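Local coordinates for imelysin-like protein (Psychrobacter arcticus, PDB 3PF0), which is of unknown function but belongs to the imelysin-like (peptidase M75) family and has been considered a putative metalloendopeptidase, at residues I46-E51 against D218-S223; I64-D69 against A110-V115; D79-H84 against Q96-Q101; L250-K255 against T329-Y334. All blocks are in the same frame, centred on the assembly; numbering follows the deposited sequence. Where two conformers were deposited one is given.

In the fold
The chain is all helix and loop, without strands, and helix 48-84 strings three of the four contacts together. Contact 1 ties its first turn to the loop 218-223, contact 2 lies near its middle and contact 3 at its end. Contacts 2 and 3 also share helix 92-112, so they clamp one helix pair at two places, centres about 22 Å apart. Along the sequence contact 3 falls within the span bracketed by contact 2, and both fall within that of contact 1; contact 4 follows separately, joining 250-255 to helix 327-351. Contact 2 is buried near the chain's centre, whereas contacts 1 and 3, whose centres are about 46 Å apart, lie on opposite sides of it.

Contact 1: residues I46-E51 against D218-S223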
loop_
_atom_site.group_PDB
_atom_site.type_symbol
_atom_site.label_atom_id
_atom_site.label_comp_id
_atom_site.label_asym_id
_atom_site.label_seq_id
_atom_site.Cartn_x
_atom_site.Cartn_y
_atom_site.Cartn_z
ATOM N N ILE A 46 15.471 6.304 -24.657
ATOM C CA ILE A 46 14.179 6.907 -24.304
ATOM C C ILE A 46 14.255 8.404 -24.610
ATOM O O ILE A 46 15.100 9.098 -24.037
ATOM C CB ILE A 46 13.752 6.648 -22.822
ATOM C CG1 ILE A 46 13.903 5.164 -22.420
ATOM C CG2 ILE A 46 12.317 7.171 -22.557
ATOM C CD1 ILE A 46 14.010 4.906 -20.924
ATOM N N SER A 47 13.381 8.900 -25.505
ATOM C CA SER A 47 13.339 10.322 -25.837
ATOM C C SER A 47 12.674 11.117 -24.703
ATOM O O SER A 47 11.953 10.539 -23.880
ATOM C CB SER A 47 12.614 10.554 -27.158
ATOM O OG SER A 47 11.229 10.275 -27.049
ATOM N N ALA A 48 12.934 12.437 -24.653
ATOM C CA ALA A 48 12.374 13.342 -23.651
ATOM C C ALA A 48 10.843 13.339 -23.713
ATOM O O ALA A 48 10.197 13.386 -22.668
ATOM C CB ALA A 48 12.907 14.749 -23.859
ATOM N N GLU A 49 10.276 13.218 -24.933
ATOM C CA GLU A 49 8.840 13.194 -25.181
ATOM C C GLU A 49 8.215 11.864 -24.754
ATOM O O GLU A 49 7.160 11.889 -24.114
ATOM C CB GLU A 49 8.533 13.496 -26.655
ATOM C CG GLU A 49 7.211 14.226 -26.874
ATOM C CD GLU A 49 7.001 15.528 -26.117
ATOM O OE1 GLU A 49 7.953 16.338 -26.026
ATOM O OE2 GLU A 49 5.870 15.744 -25.623
ATOM N N THR A 50 8.867 10.714 -25.075
ATOM C CA THR A 50 8.409 9.367 -24.692
ATOM C C THR A 50 8.353 9.275 -23.165
ATOM O O THR A 50 7.379 8.752 -22.621
ATOM C CB THR A 50 9.324 8.281 -25.309
ATOM O OG1 THR A 50 9.182 8.317 -26.723
ATOM C CG2 THR A 50 9.018 6.859 -24.798
ATOM N N GLU A 51 9.390 9.814 -22.486
ATOM C CA GLU A 51 9.503 9.836 -21.033
ATOM C C GLU A 51 8.400 10.699 -20.428
ATOM O O GLU A 51 7.739 10.252 -19.496
ATOM C CB GLU A 51 10.882 10.354 -20.623
ATOM C CG GLU A 51 11.360 9.836 -19.284
ATOM C CD GLU A 51 12.823 10.135 -19.036
ATOM O OE1 GLU A 51 13.680 9.528 -19.718
ATOM O OE2 GLU A 51 13.114 10.985 -18.164
ATOM N N ASP A 218 8.029 18.042 -16.914
ATOM C CA ASP A 218 8.459 19.124 -17.808
ATOM C C ASP A 218 9.997 19.226 -17.919
ATOM O O ASP A 218 10.504 20.005 -18.737
ATOM C CB ASP A 218 7.873 20.472 -17.325
ATOM C CG ASP A 218 8.318 20.938 -15.944
ATOM O OD1 ASP A 218 8.581 20.075 -15.075
ATOM O OD2 ASP A 218 8.365 22.167 -15.720
ATOM N N LYS A 219 10.741 18.449 -17.112
ATOM C CA LYS A 219 12.206 18.507 -17.098
ATOM C C LYS A 219 12.883 17.221 -17.632
ATOM O O LYS A 219 14.067 17.011 -17.352
ATOM C CB LYS A 219 12.696 18.797 -15.659
ATOM C CG LYS A 219 12.220 20.123 -15.071
ATOM C CD LYS A 219 12.746 20.324 -13.653
ATOM C CE LYS A 219 12.446 21.708 -13.129
ATOM N NZ LYS A 219 13.241 22.024 -11.914
ATOM N N THR A 220 12.167 16.396 -18.430
ATOM C CA THR A 220 12.703 15.129 -18.971
ATOM C C THR A 220 13.917 15.333 -19.904
ATOM O O THR A 220 14.768 14.445 -19.986
ATOM C CB THR A 220 11.626 14.311 -19.701
ATOM O OG1 THR A 220 11.019 15.113 -20.714
ATOM C CG2 THR A 220 10.572 13.738 -18.757
ATOM N N ALA A 221 14.002 16.493 -20.581
ATOM C CA ALA A 221 15.088 16.824 -21.503
ATOM C C ALA A 221 16.426 17.047 -20.788
ATOM O O ALA A 221 17.470 16.783 -21.386
ATOM C CB ALA A 221 14.724 18.059 -22.309
ATOM N N GLU A 222 16.404 17.530 -19.528
ATOM C CA GLU A 222 17.627 17.818 -18.763
ATOM C C GLU A 222 17.959 16.749 -17.699
ATOM O O GLU A 222 19.136 16.594 -17.362
ATOM C CB GLU A 222 17.581 19.217 -18.111
ATOM C CG GLU A 222 16.361 19.502 -17.244
ATOM C CD GLU A 222 15.480 20.641 -17.725
ATOM O OE1 GLU A 222 15.003 20.587 -18.884
ATOM O OE2 GLU A 222 15.240 21.574 -16.926
ATOM N N SER A 223 16.946 16.035 -17.160
ATOM C CA SER A 223 17.184 15.002 -16.146
ATOM C C SER A 223 16.121 13.913 -16.166
ATOM O O SER A 223 14.971 14.173 -16.526
ATOM C CB SER A 223 17.253 15.614 -14.746
ATOM O OG SER A 223 15.987 16.055 -14.282
#
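T220 hydrogen-bonds to A48 in a small surface contact that fastens the loop between helices 183-214 and 225-250 to the opening turn of helix 48-84. The T220 hydroxyl is the donor: OG1 lies 2.7 Å from A48 O and stands above the carbonyl plane, with a C=O...donor angle of 118°. Its chi1 of 55° sets OG1 between the backbone N and the carbonyl carbon and turns the methyl toward E51. There the two side chains run past each other in opposite directions, T220 CG2 lying 3.9 Å from E51 CB and 3.8 Å from E51 OE2. That carboxylate oxygen is buried by the contact and has no polar partner in the model. A48 CB rests on the next residue of the loop, 3.8 Å from A221 CA. The T220 side chain also touches K52, next to E51, and L55, a turn further on. A valine in place of T220 would keep a methyl against E51 but would probably leave A48 O without its side-chain donor and the loop less firmly fixed to the helix. The turn that receives the loop is itself capped: S47 holds the N-cap position, and its OG shares a 2.9 Å hydrogen bond with T50 OG1. Joined in this way, a serine-capped helix start is docked against an interhelical loop at the edge of the helical imelysin-like fold.

Contact 2: residues I64-D69 against A110-V115; sequences IPAYAD and ASAEMV
The Y67 ring meets A112 and V115 obliquely, and on the side of helix 183-214 it meets the ring of W207, the two planes about 25° apart. A112 CB touches ring atoms CD1 and CE1 of Y67, 3.9 Å from CE1, while Y67 OH reaches on to V115, 3.6 Å from CG1, the two side chains crossing at roughly a right angle. With chi1 at -74°, CG of Y67 points away from its own carbonyl carbon and the ring extends across to the end of helix 92-112. There the hydroxyl donates to a water at 2.6 Å, and this water donates to A112 O at 3.0 Å and V115 O at 2.8 Å, the two ends of a type I turn. A phenylalanine in place of the tyrosine would keep the ring on A112, but the water would probably lose its donor and the turn this water-mediated link to helix 48-84. Beside the tyrosine the backbones come close, as two small side chains allow: A66 CA and A112 CA are 4.9 Å apart. The bent chain of selenomethionine M114 brings CE to 3.5 Å from A66 CB, a tight fit, and also packs on W230, L234 and L237 of helix 225-250. A close alanine-on-alanine approach and a water-bridged type I turn thus join the C-terminal end of helix 92-112 to the middle of helix 48-84, deep in the all-helical imelysin-like fold.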
loop_
_atom_site.group_PDB
_atom_site.type_symbol
_atom_site.label_atom_id
_atom_site.label_comp_id
_atom_site.label_asym_id
_atom_site.label_seq_id
_atom_site.Cartn_x
_atom_site.Cartn_y
_atom_site.Cartn_z
ATOM N N ILE A 64 -2.948 8.791 -9.345
ATOM C CA ILE A 64 -4.191 9.503 -9.026
ATOM C C ILE A 64 -5.352 8.481 -8.850
ATOM O O ILE A 64 -5.988 8.562 -7.799
ATOM C CB ILE A 64 -4.507 10.653 -10.035
ATOM C CG1 ILE A 64 -3.433 11.771 -9.917
ATOM C CG2 ILE A 64 -5.918 11.227 -9.817
ATOM C CD1 ILE A 64 -3.274 12.719 -11.128
ATOM N N PRO A 65 -5.579 7.470 -9.743
ATOM C CA PRO A 65 -6.671 6.504 -9.498
ATOM C C PRO A 65 -6.507 5.688 -8.215
ATOM O O PRO A 65 -7.514 5.427 -7.555
ATOM C CB PRO A 65 -6.622 5.592 -10.732
ATOM C CG PRO A 65 -6.037 6.446 -11.787
ATOM C CD PRO A 65 -4.967 7.222 -11.066
ATOM N N ALA A 66 -5.258 5.317 -7.838
ATOM C CA ALA A 66 -5.003 4.553 -6.615
ATOM C C ALA A 66 -5.386 5.365 -5.388
ATOM O O ALA A 66 -6.046 4.836 -4.495
ATOM C CB ALA A 66 -3.551 4.135 -6.534
ATOM N N TYR A 67 -5.019 6.655 -5.361
ATOM C CA TYR A 67 -5.374 7.518 -4.243
ATOM C C TYR A 67 -6.881 7.791 -4.230
ATOM O O TYR A 67 -7.483 7.775 -3.154
ATOM C CB TYR A 67 -4.567 8.833 -4.271
ATOM C CG TYR A 67 -3.120 8.671 -3.851
ATOM C CD1 TYR A 67 -2.787 8.091 -2.627
ATOM C CD2 TYR A 67 -2.085 9.163 -4.643
ATOM C CE1 TYR A 67 -1.455 7.935 -2.238
ATOM C CE2 TYR A 67 -0.751 9.024 -4.258
ATOM C CZ TYR A 67 -0.440 8.412 -3.053
ATOM O OH TYR A 67 0.872 8.313 -2.650
ATOM N N ALA A 68 -7.493 7.991 -5.413
ATOM C CA ALA A 68 -8.936 8.234 -5.539
ATOM C C ALA A 68 -9.732 7.026 -5.028
ATOM O O ALA A 68 -10.711 7.207 -4.302
ATOM C CB ALA A 68 -9.306 8.545 -6.989
ATOM N N ASP A 69 -9.266 5.801 -5.355
ATOM C CA ASP A 69 -9.891 4.566 -4.916
ATOM C C ASP A 69 -9.774 4.389 -3.407
ATOM O O ASP A 69 -10.777 4.068 -2.781
ATOM C CB ASP A 69 -9.320 3.339 -5.638
ATOM C CG ASP A 69 -10.117 2.083 -5.338
ATOM O OD1 ASP A 69 -11.370 2.138 -5.414
ATOM O OD2 ASP A 69 -9.493 1.048 -5.007
ATOM N N ALA A 110 -2.883 -0.391 0.129
ATOM C CA ALA A 110 -1.704 -1.229 -0.141
ATOM C C ALA A 110 -1.233 -0.997 -1.579
ATOM O O ALA A 110 -0.033 -0.892 -1.819
ATOM C CB ALA A 110 -2.018 -2.706 0.093
ATOM N N SER A 111 -2.188 -0.836 -2.514
ATOM C CA SER A 111 -1.916 -0.531 -3.916
ATOM C C SER A 111 -1.334 0.880 -4.053
ATOM O O SER A 111 -0.304 1.037 -4.701
ATOM C CB SER A 111 -3.191 -0.679 -4.739
ATOM O OG SER A 111 -3.529 -2.056 -4.782
ATOM N N ALA A 112 -1.937 1.888 -3.387
ATOM C CA ALA A 112 -1.468 3.292 -3.404
ATOM C C ALA A 112 -0.044 3.446 -2.814
ATOM O O ALA A 112 0.658 4.416 -3.131
ATOM C CB ALA A 112 -2.446 4.188 -2.642
ATOM N N GLU A 113 0.397 2.466 -1.996
ATOM C CA GLU A 113 1.732 2.466 -1.378
ATOM C C GLU A 113 2.865 2.229 -2.411
ATOM O O GLU A 113 4.042 2.299 -2.047
ATOM C CB GLU A 113 1.806 1.432 -0.251
ATOM C CG GLU A 113 1.260 1.978 1.057
ATOM C CD GLU A 113 1.287 1.032 2.239
ATOM O OE1 GLU A 113 1.325 -0.198 2.020
ATOM O OE2 GLU A 113 1.213 1.519 3.387
HETATM N N MSE A 114 2.513 2.007 -3.696
HETATM C CA MSE A 114 3.474 1.878 -4.802
HETATM C C MSE A 114 4.279 3.192 -4.940
HETATM O O MSE A 114 5.363 3.181 -5.507
HETATM C CB MSE A 114 2.746 1.532 -6.122
HETATM C CG MSE A 114 1.934 2.694 -6.696
HETATM SE SE MSE A 114 1.066 2.329 -8.394
HETATM C CE MSE A 114 -0.744 2.576 -7.845
ATOM N N VAL A 115 3.706 4.316 -4.444
ATOM C CA VAL A 115 4.289 5.661 -4.388
ATOM C C VAL A 115 4.754 5.873 -2.933
ATOM O O VAL A 115 3.944 5.767 -2.011
ATOM C CB VAL A 115 3.279 6.746 -4.877
ATOM C CG1 VAL A 115 3.806 8.161 -4.656
ATOM C CG2 VAL A 115 2.929 6.537 -6.344
HETATM O O HOH W 1 1.423 6.380 -1.052
#

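Contact 3: residues D79-H84 against Q96-Q101; sequences DLAQKH and QALRDQ
L98 reaches out from helix 92-112 with a single methyl, CD2, which settles against the backbone of helix 48-84 beside A81. From there CD2 lies 3.5 Å from A81 N and 3.7 Å from A81 CA, with L80 CB at 3.8 Å and H84 CD2 at 4.2 Å also close by. Chi1 of -70° puts CG opposite the carbonyl carbon of L98, and this swings a residue whose CB does not face the partner helix into reach of it. Toward the C-terminal end of helix 48-84, the imidazole of H84 approaches A97 obliquely and loosely, NE2 being 4.4 Å from A97 CB. One turn earlier, L80 CD1 meets the aliphatic part of Q101, 4.2 Å from CG. The Q101 amide turns elsewhere, its NE2 donating to Q73 O further back on helix 48-84, which ties the two helices a second time.

Outside this apolar seam each helix carries a polar pair one turn apart: K83 NZ bridges to D79 OD2 at 2.8 Å on the syn side of the carboxylate, and Q96 NE2 donates to D100 OD1 from above the carboxylate plane. R99, facing away from the seam, binds L175 O and makes a cation-pi contact with Y176.

The two short segments run antiparallel, their axes 10.1 Å apart at closest approach and 169° between their N-to-C directions, the two arms of a helical hairpin. Helix 183-214 packs against it through V189 and M190, which touch A81, and the disulfide C85-C186 pins the end of helix 48-84 to the start of that neighbour.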
loop_
_atom_site.group_PDB
_atom_site.type_symbol
_atom_site.label_atom_id
_atom_site.label_comp_id
_atom_site.label_asym_id
_atom_site.label_seq_id
_atom_site.Cartn_x
_atom_site.Cartn_y
_atom_site.Cartn_z
ATOM N N ASP A 79 -19.470 5.902 5.652
ATOM C CA ASP A 79 -20.910 5.956 5.418
ATOM C C ASP A 79 -21.628 4.720 5.980
ATOM O O ASP A 79 -22.695 4.883 6.587
ATOM C CB ASP A 79 -21.231 6.143 3.939
ATOM C CG ASP A 79 -22.639 6.647 3.737
ATOM O OD1 ASP A 79 -22.880 7.839 3.987
ATOM O OD2 ASP A 79 -23.518 5.831 3.435
ATOM N N LEU A 80 -21.023 3.511 5.832
ATOM C CA LEU A 80 -21.599 2.284 6.375
ATOM C C LEU A 80 -21.622 2.318 7.893
ATOM O O LEU A 80 -22.652 1.971 8.483
ATOM C CB LEU A 80 -20.869 1.025 5.873
ATOM C CG LEU A 80 -21.245 0.579 4.468
ATOM C CD1 LEU A 80 -20.409 -0.599 4.042
ATOM C CD2 LEU A 80 -22.737 0.250 4.360
ATOM N N ALA A 81 -20.510 2.785 8.526
ATOM C CA ALA A 81 -20.391 2.943 9.981
ATOM C C ALA A 81 -21.408 3.971 10.487
ATOM O O ALA A 81 -22.096 3.710 11.463
ATOM C CB ALA A 81 -18.971 3.369 10.355
ATOM N N GLN A 82 -21.554 5.107 9.786
ATOM C CA GLN A 82 -22.528 6.141 10.155
ATOM C C GLN A 82 -23.962 5.556 10.135
ATOM O O GLN A 82 -24.768 5.870 11.013
ATOM C CB GLN A 82 -22.403 7.347 9.202
ATOM C CG GLN A 82 -23.427 8.456 9.431
ATOM C CD GLN A 82 -23.183 9.627 8.518
ATOM O OE1 GLN A 82 -23.763 9.728 7.431
ATOM N NE2 GLN A 82 -22.312 10.540 8.942
ATOM N N LYS A 83 -24.266 4.713 9.144
ATOM C CA LYS A 83 -25.581 4.086 9.023
ATOM C C LYS A 83 -25.826 3.055 10.147
ATOM O O LYS A 83 -26.821 3.167 10.871
ATOM C CB LYS A 83 -25.741 3.424 7.644
ATOM C CG LYS A 83 -26.098 4.410 6.553
ATOM C CD LYS A 83 -26.045 3.775 5.167
ATOM C CE LYS A 83 -26.733 4.652 4.139
ATOM N NZ LYS A 83 -26.184 6.040 4.114
ATOM N N HIS A 84 -24.909 2.082 10.314
ATOM C CA HIS A 84 -25.085 1.011 11.301
ATOM C C HIS A 84 -24.994 1.487 12.756
ATOM O O HIS A 84 -25.704 0.944 13.599
ATOM C CB HIS A 84 -24.098 -0.149 11.055
ATOM C CG HIS A 84 -24.278 -0.839 9.729
ATOM N ND1 HIS A 84 -25.531 -0.951 9.122
ATOM C CD2 HIS A 84 -23.359 -1.444 8.942
ATOM C CE1 HIS A 84 -25.324 -1.596 7.988
ATOM N NE2 HIS A 84 -24.037 -1.927 7.839
ATOM N N GLN A 96 -19.831 -7.531 10.379
ATOM C CA GLN A 96 -19.091 -8.244 9.331
ATOM C C GLN A 96 -18.933 -7.358 8.082
ATOM O O GLN A 96 -17.849 -7.322 7.506
ATOM C CB GLN A 96 -19.736 -9.596 8.976
ATOM C CG GLN A 96 -18.746 -10.597 8.336
ATOM C CD GLN A 96 -17.429 -10.744 9.088
ATOM O OE1 GLN A 96 -17.388 -11.047 10.297
ATOM N NE2 GLN A 96 -16.318 -10.509 8.385
ATOM N N ALA A 97 -19.988 -6.617 7.713
ATOM C CA ALA A 97 -19.980 -5.685 6.589
ATOM C C ALA A 97 -18.919 -4.588 6.819
ATOM O O ALA A 97 -18.189 -4.242 5.889
ATOM C CB ALA A 97 -21.365 -5.069 6.406
ATOM N N LEU A 98 -18.790 -4.096 8.066
ATOM C CA LEU A 98 -17.768 -3.086 8.408
ATOM C C LEU A 98 -16.349 -3.670 8.287
ATOM O O LEU A 98 -15.443 -3.005 7.781
ATOM C CB LEU A 98 -17.984 -2.495 9.813
ATOM C CG LEU A 98 -19.208 -1.584 10.014
ATOM C CD1 LEU A 98 -19.214 -0.987 11.398
ATOM C CD2 LEU A 98 -19.258 -0.464 8.990
ATOM N N ARG A 99 -16.180 -4.921 8.710
ATOM C CA ARG A 99 -14.902 -5.645 8.648
ATOM C C ARG A 99 -14.505 -5.936 7.194
ATOM O O ARG A 99 -13.342 -5.767 6.837
ATOM C CB ARG A 99 -14.983 -6.948 9.447
ATOM C CG ARG A 99 -14.964 -6.716 10.950
ATOM C CD ARG A 99 -15.158 -8.025 11.673
ATOM N NE ARG A 99 -15.080 -7.864 13.123
ATOM C CZ ARG A 99 -15.141 -8.872 13.984
ATOM N NH1 ARG A 99 -15.271 -10.117 13.550
ATOM N NH2 ARG A 99 -15.055 -8.644 15.289
ATOM N N ASP A 100 -15.479 -6.341 6.360
ATOM C CA ASP A 100 -15.261 -6.623 4.944
ATOM C C ASP A 100 -14.844 -5.367 4.194
ATOM O O ASP A 100 -13.913 -5.429 3.400
ATOM C CB ASP A 100 -16.527 -7.225 4.307
ATOM C CG ASP A 100 -16.868 -8.622 4.791
ATOM O OD1 ASP A 100 -16.033 -9.229 5.504
ATOM O OD2 ASP A 100 -17.983 -9.096 4.486
ATOM N N GLN A 101 -15.522 -4.230 4.459
ATOM C CA GLN A 101 -15.226 -2.946 3.828
ATOM C C GLN A 101 -13.860 -2.411 4.317
ATOM O O GLN A 101 -13.143 -1.790 3.531
ATOM C CB GLN A 101 -16.359 -1.931 4.066
ATOM C CG GLN A 101 -16.239 -0.606 3.290
ATOM C CD GLN A 101 -15.821 -0.742 1.836
ATOM O OE1 GLN A 101 -16.215 -1.665 1.117
ATOM N NE2 GLN A 101 -15.019 0.187 1.364
#

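Contact 4: residues L250-K255 against T329-Y334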
loop_
_atom_site.group_PDB
_atom_site.type_symbol
_atom_site.label_atom_id
_atom_site.label_comp_id
_atom_site.label_asym_id
_atom_site.label_seq_id
_atom_site.Cartn_x
_atom_site.Cartn_y
_atom_site.Cartn_z
ATOM N N LEU A 250 7.887 -13.273 10.135
ATOM C CA LEU A 250 7.838 -14.729 10.096
ATOM C C LEU A 250 9.150 -15.363 10.598
ATOM O O LEU A 250 9.230 -16.591 10.709
ATOM C CB LEU A 250 7.492 -15.217 8.674
ATOM C CG LEU A 250 6.193 -14.656 8.052
ATOM C CD1 LEU A 250 6.077 -15.041 6.591
ATOM C CD2 LEU A 250 4.961 -15.078 8.834
ATOM N N GLY A 251 10.133 -14.519 10.932
ATOM C CA GLY A 251 11.442 -14.924 11.436
ATOM C C GLY A 251 12.147 -15.928 10.549
ATOM O O GLY A 251 12.437 -17.046 10.983
ATOM N N LEU A 252 12.392 -15.546 9.290
ATOM C CA LEU A 252 13.031 -16.420 8.302
ATOM C C LEU A 252 14.565 -16.338 8.360
ATOM O O LEU A 252 15.234 -17.320 8.029
ATOM C CB LEU A 252 12.534 -16.090 6.878
ATOM C CG LEU A 252 11.016 -16.104 6.623
ATOM C CD1 LEU A 252 10.714 -15.639 5.232
ATOM C CD2 LEU A 252 10.409 -17.491 6.827
ATOM N N SER A 253 15.113 -15.178 8.770
ATOM C CA SER A 253 16.559 -14.932 8.868
ATOM C C SER A 253 17.077 -15.058 10.311
ATOM O O SER A 253 18.251 -15.386 10.519
ATOM C CB SER A 253 16.906 -13.550 8.319
ATOM O OG SER A 253 16.205 -12.521 9.001
ATOM N N GLY A 254 16.203 -14.782 11.276
ATOM C CA GLY A 254 16.502 -14.852 12.703
ATOM C C GLY A 254 15.244 -14.826 13.545
ATOM O O GLY A 254 14.228 -15.403 13.148
ATOM N N LYS A 255 15.296 -14.154 14.714
ATOM C CA LYS A 255 14.131 -14.028 15.596
ATOM C C LYS A 255 13.111 -13.092 14.970
ATOM O O LYS A 255 13.496 -12.039 14.448
ATOM C CB LYS A 255 14.529 -13.518 16.986
ATOM C CG LYS A 255 13.475 -13.801 18.053
ATOM C CD LYS A 255 13.065 -12.539 18.779
ATOM C CE LYS A 255 13.255 -12.661 20.270
ATOM N NZ LYS A 255 13.068 -11.358 20.956
ATOM N N THR A 329 7.039 -22.935 2.701
ATOM C CA THR A 329 6.189 -22.162 1.780
ATOM C C THR A 329 6.418 -20.659 1.976
ATOM O O THR A 329 6.385 -19.901 1.007
ATOM C CB THR A 329 4.704 -22.521 1.960
ATOM O OG1 THR A 329 4.566 -23.926 2.183
ATOM C CG2 THR A 329 3.866 -22.119 0.763
ATOM N N GLN A 330 6.647 -20.239 3.229
ATOM C CA GLN A 330 6.922 -18.842 3.585
ATOM C C GLN A 330 8.289 -18.438 3.030
ATOM O O GLN A 330 8.451 -17.306 2.551
ATOM C CB GLN A 330 6.872 -18.644 5.107
ATOM C CG GLN A 330 5.478 -18.788 5.727
ATOM C CD GLN A 330 5.531 -18.790 7.241
ATOM O OE1 GLN A 330 6.551 -19.116 7.861
ATOM N NE2 GLN A 330 4.426 -18.440 7.877
ATOM N N GLN A 331 9.257 -19.387 3.062
ATOM C CA GLN A 331 10.612 -19.219 2.534
ATOM C C GLN A 331 10.562 -19.090 1.010
ATOM O O GLN A 331 11.258 -18.242 0.452
ATOM C CB GLN A 331 11.526 -20.388 2.964
ATOM C CG GLN A 331 13.028 -20.146 2.719
ATOM C CD GLN A 331 13.551 -18.877 3.363
ATOM O OE1 GLN A 331 13.455 -18.678 4.578
ATOM N NE2 GLN A 331 14.100 -17.981 2.555
ATOM N N GLU A 332 9.715 -19.912 0.348
ATOM C CA GLU A 332 9.477 -19.893 -1.098
ATOM C C GLU A 332 8.934 -18.528 -1.541
ATOM O O GLU A 332 9.369 -17.988 -2.564
ATOM C CB GLU A 332 8.473 -20.985 -1.464
ATOM C CG GLU A 332 9.034 -22.101 -2.318
ATOM C CD GLU A 332 7.946 -22.957 -2.932
ATOM O OE1 GLU A 332 7.267 -23.696 -2.181
ATOM O OE2 GLU A 332 7.736 -22.848 -4.162
ATOM N N LEU A 333 7.982 -17.972 -0.757
ATOM C CA LEU A 333 7.384 -16.667 -1.024
ATOM C C LEU A 333 8.451 -15.579 -0.936
ATOM O O LEU A 333 8.517 -14.733 -1.832
ATOM C CB LEU A 333 6.201 -16.375 -0.075
ATOM C CG LEU A 333 5.535 -14.982 -0.202
ATOM C CD1 LEU A 333 4.979 -14.733 -1.616
ATOM C CD2 LEU A 333 4.442 -14.807 0.822
ATOM N N TYR A 334 9.307 -15.627 0.109
ATOM C CA TYR A 334 10.398 -14.669 0.293
ATOM C C TYR A 334 11.381 -14.759 -0.863
ATOM O O TYR A 334 11.767 -13.726 -1.392
ATOM C CB TYR A 334 11.131 -14.877 1.633
ATOM C CG TYR A 334 12.329 -13.963 1.790
ATOM C CD1 TYR A 334 12.166 -12.605 2.046
ATOM C CD2 TYR A 334 13.623 -14.445 1.619
ATOM C CE1 TYR A 334 13.261 -11.750 2.139
ATOM C CE2 TYR A 334 14.726 -13.597 1.704
ATOM C CZ TYR A 334 14.540 -12.250 1.964
ATOM O OH TYR A 334 15.625 -11.415 2.070
#
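L250 lays both of its methyls over one face of the Q330 amide, CD2 standing 3.5 Å from NE2 and CD1 3.8 Å from CD. The amide is held in place from outside the contact: OE1 accepts from K327 NZ, which also binds L250 O, and NE2 donates to L322 O. Q330 reaches the leucine because its chain is extended beyond CG.

Immediately after L250 the chain leaves helix 225-250 through a Schellman motif at G251, whose positive phi suits glycine; a side chain there would run into G254 O. This C-terminal cap turns the backbone so that L252 faces helix 327-351.

L252 then packs against three residues of that helix. Its CB lies 3.6 Å from Q331 OE1, the side chains passing in opposite directions, while the amide nitrogen of Q331 donates to D335. Further out, L252 CD1 touches Y334 CB at 3.7 Å and approaches the ring obliquely, and CD2 rests on Q330 CB at 4.1 Å. Y334 has its CG opposite the backbone N (chi1 176°), which carries the ring back toward helix 225-250, where it touches E247, while L252 also packs on I246.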